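Local coordinates for putative thiosugar synthase (Amycolatopsis orientalis, PDB 4N6F), which probably acts as a ThiG-like TIM-barrel synthase that builds 2-thiosugars, using sulphur delivered by sulphur-carrier proteins and binding a hexose 6-phosphate as substrate, at residues 151-165 with 180-194. Residues are numbered along the deposited sequence; the frame is centred on the assembly and turned at random.
Sequences RALEEAGCAALRVMA and IRELIEQIGIPVVVE. With CA (calcium ion), chain E; F6R (fructose -6-phosphate), chain F.
Arg162 and Glu194 form a two-pronged salt bridge on the inner, ligand-facing side of a TIM barrel, reaching across the neighbouring parallel strands 161-164 and 191-194. Arg162 NE meets Glu194 OE2 at 2.6 Å and Arg162 NH1 meets Glu194 OE1 at 2.8 Å, each on the syn side of its oxygen. Both oxygens lie at the guanidinium edge, close to its plane, although the two flat groups are turned 33° apart. An Arg162 chain bent at chi2 and chi3 (chi3 54°) presents the NE/NH1 side, with CG alongside Val192 CB, whereas the Glu194 chain runs extended. Glu194 OE1 also accepts a hydrogen bond from O4 of fructose 6-phosphate, consistent with the arginine fixing the rotation of a carboxylate that also holds the ligand. NH1 has a second carboxylate partner in Asp112, and NH2 donates to the carbonyl of Leu140.

The parallel register pairs Arg162 with Val192 and Met164 with Glu194, turning all four to one face, where the salt bridge joins residues offset by two. On the other face, Val163 CG2 packs on Val191 CG1 (3.8 Å) and Val163 CG1 on Ile180 CG1 (4.0 Å), seating helix 177-186 of the beta-alpha-beta crossover against the barrel wall. Ile189 CD1 reaches Leu161 CG where the strands begin; farther out, between the helices, Ile187 CD1 abuts Arg151 CG. In the loop between helix 177-186 and strand 191-194, Gly188 O binds a calcium ion, while Gly188 N donates an almost straight bond (177°) to Glu154 OE1, 2.9 Å away and met from above the carboxylate plane.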
loop_
_atom_site.group_PDB
_atom_site.type_symbol
_atom_site.label_atom_id
_atom_site.label_comp_id
_atom_site.label_asym_id
_atom_site.label_seq_id
_atom_site.Cartn_x
_atom_site.Cartn_y
_atom_site.Cartn_z
ATOM N N ARG A 151 -23.120 -7.720 13.978
ATOM C CA ARG A 151 -24.450 -8.121 13.538
ATOM C C ARG A 151 -25.582 -7.373 14.240
ATOM O O ARG A 151 -26.582 -7.014 13.609
ATOM C CB ARG A 151 -24.638 -9.631 13.707
ATOM C CG ARG A 151 -23.780 -10.447 12.762
ATOM C CD ARG A 151 -24.061 -11.935 12.918
ATOM N NE ARG A 151 -23.420 -12.724 11.867
ATOM C CZ ARG A 151 -23.219 -14.039 11.923
ATOM N NH1 ARG A 151 -23.585 -14.741 12.994
ATOM N NH2 ARG A 151 -22.619 -14.659 10.918
ATOM N N ALA A 152 -25.453 -7.158 15.541
ATOM C CA ALA A 152 -26.452 -6.375 16.256
ATOM C C ALA A 152 -26.479 -4.948 15.698
ATOM O O ALA A 152 -27.544 -4.340 15.573
ATOM C CB ALA A 152 -26.143 -6.364 17.747
ATOM N N LEU A 153 -25.307 -4.414 15.354
ATOM C CA LEU A 153 -25.232 -3.047 14.825
ATOM C C LEU A 153 -25.813 -2.939 13.423
ATOM O O LEU A 153 -26.486 -1.959 13.101
ATOM C CB LEU A 153 -23.802 -2.491 14.901
ATOM C CG LEU A 153 -23.369 -2.201 16.340
ATOM C CD1 LEU A 153 -21.890 -1.866 16.400
ATOM C CD2 LEU A 153 -24.198 -1.099 16.996
ATOM N N GLU A 154 -25.594 -3.955 12.596
ATOM C CA GLU A 154 -26.240 -3.990 11.289
ATOM C C GLU A 154 -27.755 -4.100 11.444
ATOM O O GLU A 154 -28.501 -3.406 10.774
ATOM C CB GLU A 154 -25.705 -5.130 10.415
ATOM C CG GLU A 154 -26.485 -5.280 9.109
ATOM C CD GLU A 154 -25.840 -6.217 8.092
ATOM O OE1 GLU A 154 -24.898 -6.968 8.435
ATOM O OE2 GLU A 154 -26.285 -6.195 6.925
ATOM N N GLU A 155 -28.213 -4.971 12.330
ATOM C CA GLU A 155 -29.652 -5.125 12.545
ATOM C C GLU A 155 -30.306 -3.830 13.019
ATOM O O GLU A 155 -31.400 -3.482 12.564
ATOM C CB GLU A 155 -29.933 -6.248 13.548
ATOM C CG GLU A 155 -31.411 -6.588 13.682
ATOM C CD GLU A 155 -31.666 -7.739 14.637
ATOM O OE1 GLU A 155 -31.337 -7.608 15.835
ATOM O OE2 GLU A 155 -32.199 -8.773 14.184
ATOM N N ALA A 156 -29.635 -3.113 13.917
ATOM C CA ALA A 156 -30.127 -1.801 14.378
ATOM C C ALA A 156 -30.185 -0.746 13.271
ATOM O O ALA A 156 -30.866 0.264 13.411
ATOM C CB ALA A 156 -29.285 -1.293 15.542
ATOM N N GLY A 157 -29.482 -0.988 12.169
ATOM C CA GLY A 157 -29.567 -0.135 10.987
ATOM C C GLY A 157 -28.469 0.911 10.938
ATOM O O GLY A 157 -28.649 1.966 10.349
ATOM N N CYS A 158 -27.318 0.618 11.546
ATOM C CA CYS A 158 -26.168 1.502 11.439
ATOM C C CYS A 158 -25.734 1.648 9.974
ATOM O O CYS A 158 -25.894 0.722 9.180
ATOM C CB CYS A 158 -25.043 1.014 12.345
ATOM S SG CYS A 158 -25.484 1.190 14.110
ATOM N N ALA A 159 -25.230 2.832 9.616
ATOM C CA ALA A 159 -24.871 3.136 8.231
ATOM C C ALA A 159 -23.579 2.434 7.817
ATOM O O ALA A 159 -23.462 1.927 6.705
ATOM C CB ALA A 159 -24.733 4.643 8.044
ATOM N N ALA A 160 -22.610 2.424 8.721
ATOM C CA ALA A 160 -21.300 1.839 8.477
ATOM C C ALA A 160 -20.693 1.494 9.829
ATOM O O ALA A 160 -21.141 2.001 10.862
ATOM C CB ALA A 160 -20.404 2.819 7.737
ATOM N N LEU A 161 -19.691 0.622 9.810
ATOM C CA LEU A 161 -19.027 0.142 11.015
ATOM C C LEU A 161 -17.579 0.537 10.992
ATOM O O LEU A 161 -16.873 0.220 10.046
ATOM C CB LEU A 161 -19.052 -1.386 11.060
ATOM C CG LEU A 161 -19.896 -2.085 12.098
ATOM C CD1 LEU A 161 -19.564 -3.568 12.066
ATOM C CD2 LEU A 161 -19.631 -1.509 13.487
ATOM N N ARG A 162 -17.126 1.203 12.034
ATOM C CA ARG A 162 -15.703 1.432 12.214
ATOM C C ARG A 162 -15.195 0.308 13.110
ATOM O O ARG A 162 -15.787 0.023 14.161
ATOM C CB ARG A 162 -15.445 2.815 12.814
ATOM C CG ARG A 162 -15.926 3.966 11.928
ATOM C CD ARG A 162 -16.426 5.165 12.733
ATOM N NE ARG A 162 -15.419 5.600 13.696
ATOM C CZ ARG A 162 -15.656 5.981 14.955
ATOM N NH1 ARG A 162 -14.632 6.319 15.730
ATOM N NH2 ARG A 162 -16.883 6.016 15.455
ATOM N N VAL A 163 -14.118 -0.343 12.675
ATOM C CA VAL A 163 -13.602 -1.543 13.338
ATOM C C VAL A 163 -12.130 -1.333 13.709
ATOM O O VAL A 163 -11.339 -0.888 12.886
ATOM C CB VAL A 163 -13.768 -2.778 12.416
ATOM C CG1 VAL A 163 -13.120 -4.007 13.019
ATOM C CG2 VAL A 163 -15.247 -3.046 12.165
ATOM N N MET A 164 -11.771 -1.643 14.953
ATOM C CA MET A 164 -10.443 -1.324 15.469
ATOM C C MET A 164 -9.404 -2.264 14.902
ATOM O O MET A 164 -9.550 -3.475 14.992
ATOM C CB MET A 164 -10.411 -1.371 16.994
ATOM C CG MET A 164 -9.016 -1.203 17.593
ATOM S SD MET A 164 -9.014 -0.818 19.359
ATOM C CE MET A 164 -8.832 0.954 19.310
ATOM N N ALA A 165 -8.368 -1.687 14.301
ATOM C CA ALA A 165 -7.248 -2.440 13.760
ATOM C C ALA A 165 -6.223 -2.773 14.847
ATOM O O ALA A 165 -5.754 -3.898 14.939
ATOM C CB ALA A 165 -6.583 -1.642 12.643
ATOM N N ILE A 180 -10.918 -9.288 10.858
ATOM C CA ILE A 180 -11.565 -8.161 10.185
ATOM C C ILE A 180 -12.081 -8.588 8.808
ATOM O O ILE A 180 -13.183 -8.209 8.423
ATOM C CB ILE A 180 -10.612 -6.950 10.091
ATOM C CG1 ILE A 180 -10.368 -6.406 11.504
ATOM C CG2 ILE A 180 -11.170 -5.880 9.162
ATOM C CD1 ILE A 180 -9.306 -5.337 11.593
ATOM N N ARG A 181 -11.297 -9.378 8.078
ATOM C CA ARG A 181 -11.736 -9.917 6.781
ATOM C C ARG A 181 -13.023 -10.736 6.920
ATOM O O ARG A 181 -13.974 -10.531 6.174
ATOM C CB ARG A 181 -10.650 -10.785 6.149
ATOM C CG ARG A 181 -10.949 -11.238 4.721
ATOM C CD ARG A 181 -9.943 -12.287 4.241
ATOM N NE ARG A 181 -8.550 -11.818 4.327
ATOM C CZ ARG A 181 -7.589 -12.340 5.102
ATOM N NH1 ARG A 181 -6.374 -11.803 5.084
ATOM N NH2 ARG A 181 -7.814 -13.398 5.884
ATOM N N GLU A 182 -13.037 -11.656 7.881
ATOM C CA GLU A 182 -14.223 -12.456 8.179
ATOM C C GLU A 182 -15.423 -11.590 8.526
ATOM O O GLU A 182 -16.543 -11.859 8.093
ATOM C CB GLU A 182 -13.962 -13.420 9.342
ATOM C CG GLU A 182 -15.227 -14.110 9.850
ATOM C CD GLU A 182 -14.964 -15.091 10.978
ATOM O OE1 GLU A 182 -14.716 -16.283 10.695
ATOM O OE2 GLU A 182 -15.024 -14.661 12.150
ATOM N N LEU A 183 -15.186 -10.565 9.335
ATOM C CA LEU A 183 -16.257 -9.668 9.752
ATOM C C LEU A 183 -16.833 -8.943 8.538
ATOM O O LEU A 183 -18.055 -8.848 8.384
ATOM C CB LEU A 183 -15.735 -8.690 10.802
ATOM C CG LEU A 183 -16.715 -7.681 11.394
ATOM C CD1 LEU A 183 -16.213 -7.164 12.736
ATOM C CD2 LEU A 183 -16.947 -6.515 10.448
ATOM N N ILE A 184 -15.958 -8.455 7.660
ATOM C CA ILE A 184 -16.398 -7.786 6.435
ATOM C C ILE A 184 -17.218 -8.719 5.530
ATOM O O ILE A 184 -18.235 -8.304 4.953
ATOM C CB ILE A 184 -15.207 -7.187 5.663
ATOM C CG1 ILE A 184 -14.627 -6.016 6.448
ATOM C CG2 ILE A 184 -15.641 -6.684 4.286
ATOM C CD1 ILE A 184 -13.262 -5.564 5.973
ATOM N N GLU A 185 -16.788 -9.974 5.416
ATOM C CA GLU A 185 -17.549 -10.981 4.647
ATOM C C GLU A 185 -18.957 -11.191 5.196
ATOM O O GLU A 185 -19.888 -11.387 4.433
ATOM C CB GLU A 185 -16.833 -12.337 4.637
ATOM C CG GLU A 185 -15.522 -12.346 3.864
ATOM C CD GLU A 185 -14.773 -13.676 3.964
ATOM O OE1 GLU A 185 -15.289 -14.626 4.593
ATOM O OE2 GLU A 185 -13.659 -13.770 3.415
ATOM N N GLN A 186 -19.106 -11.151 6.511
ATOM C CA GLN A 186 -20.382 -11.483 7.163
ATOM C C GLN A 186 -21.351 -10.314 7.292
ATOM O O GLN A 186 -22.547 -10.512 7.512
ATOM C CB GLN A 186 -20.111 -12.064 8.559
ATOM C CG GLN A 186 -19.535 -13.470 8.530
ATOM C CD GLN A 186 -20.429 -14.460 7.803
ATOM O OE1 GLN A 186 -19.954 -15.244 6.993
ATOM N NE2 GLN A 186 -21.726 -14.419 8.075
ATOM N N ILE A 187 -20.837 -9.097 7.159
ATOM C CA ILE A 187 -21.599 -7.883 7.458
ATOM C C ILE A 187 -21.989 -7.180 6.161
ATOM O O ILE A 187 -21.209 -7.106 5.238
ATOM C CB ILE A 187 -20.763 -6.967 8.388
ATOM C CG1 ILE A 187 -20.523 -7.667 9.733
ATOM C CG2 ILE A 187 -21.427 -5.626 8.622
ATOM C CD1 ILE A 187 -21.773 -8.110 10.468
ATOM N N GLY A 188 -23.221 -6.691 6.095
ATOM C CA GLY A 188 -23.742 -6.060 4.892
ATOM C C GLY A 188 -23.529 -4.561 4.810
ATOM O O GLY A 188 -23.833 -3.951 3.790
ATOM N N ILE A 189 -23.018 -3.943 5.864
ATOM C CA ILE A 189 -22.766 -2.502 5.808
ATOM C C ILE A 189 -21.275 -2.253 5.611
ATOM O O ILE A 189 -20.453 -3.084 5.992
ATOM C CB ILE A 189 -23.313 -1.759 7.036
ATOM C CG1 ILE A 189 -22.829 -2.383 8.333
ATOM C CG2 ILE A 189 -24.839 -1.765 7.001
ATOM C CD1 ILE A 189 -23.124 -1.528 9.546
ATOM N N PRO A 190 -20.922 -1.113 5.007
ATOM C CA PRO A 190 -19.512 -0.823 4.801
ATOM C C PRO A 190 -18.710 -0.784 6.111
ATOM O O PRO A 190 -19.222 -0.330 7.137
ATOM C CB PRO A 190 -19.531 0.562 4.148
ATOM C CG PRO A 190 -20.864 0.663 3.509
ATOM C CD PRO A 190 -21.781 -0.061 4.442
ATOM N N VAL A 191 -17.473 -1.269 6.044
ATOM C CA VAL A 191 -16.549 -1.281 7.162
ATOM C C VAL A 191 -15.413 -0.278 6.919
ATOM O O VAL A 191 -14.803 -0.245 5.837
ATOM C CB VAL A 191 -15.985 -2.705 7.403
ATOM C CG1 VAL A 191 -14.815 -2.694 8.376
ATOM C CG2 VAL A 191 -17.077 -3.618 7.936
ATOM N N VAL A 192 -15.180 0.559 7.927
ATOM C CA VAL A 192 -14.076 1.509 7.972
ATOM C C VAL A 192 -13.065 0.966 8.985
ATOM O O VAL A 192 -13.406 0.741 10.153
ATOM C CB VAL A 192 -14.544 2.918 8.435
ATOM C CG1 VAL A 192 -13.371 3.886 8.545
ATOM C CG2 VAL A 192 -15.605 3.493 7.501
ATOM N N VAL A 193 -11.835 0.741 8.544
ATOM C CA VAL A 193 -10.773 0.300 9.456
ATOM C C VAL A 193 -10.170 1.525 10.159
ATOM O O VAL A 193 -9.912 2.555 9.529
ATOM C CB VAL A 193 -9.692 -0.531 8.725
ATOM C CG1 VAL A 193 -8.509 -0.833 9.632
ATOM C CG2 VAL A 193 -10.298 -1.839 8.245
ATOM N N GLU A 194 -9.973 1.411 11.473
ATOM C CA GLU A 194 -9.612 2.561 12.293
ATOM C C GLU A 194 -8.882 2.133 13.564
ATOM O O GLU A 194 -9.181 1.090 14.149
ATOM C CB GLU A 194 -10.882 3.344 12.643
ATOM C CG GLU A 194 -10.697 4.560 13.550
ATOM C CD GLU A 194 -11.993 5.329 13.757
ATOM O OE1 GLU A 194 -12.069 6.136 14.718
ATOM O OE2 GLU A 194 -12.956 5.120 12.969
HETATM CA CA CA E . -26.430 -3.337 3.477
HETATM C C1 F6R F . -12.955 8.995 16.731
HETATM C C2 F6R F . -11.606 9.605 16.474
HETATM C C3 F6R F . -10.345 9.088 17.123
HETATM C C4 F6R F . -9.931 7.803 16.403
HETATM C C5 F6R F . -8.480 7.426 16.714
HETATM C C6 F6R F . -7.905 6.527 15.637
HETATM O O2 F6R F . -11.497 10.528 15.663
HETATM O O3 F6R F . -10.463 8.847 18.529
HETATM O O4 F6R F . -10.788 6.728 16.818
HETATM O O5 F6R F . -7.650 8.580 16.820
HETATM O O6 F6R F . -6.622 6.084 16.064
HETATM P P F6R F . -5.256 6.714 15.535
HETATM O O1P F6R F . -5.167 8.014 16.276
HETATM O O2P F6R F . -5.392 6.881 14.046
HETATM O O3P F6R F . -4.276 5.636 15.904
HETATM O O HOH W 1 -24.160 -11.731 9.402
HETATM O O HOH W 2 -27.323 -4.252 5.704
HETATM O O HOH W 3 -28.645 -2.947 3.333
#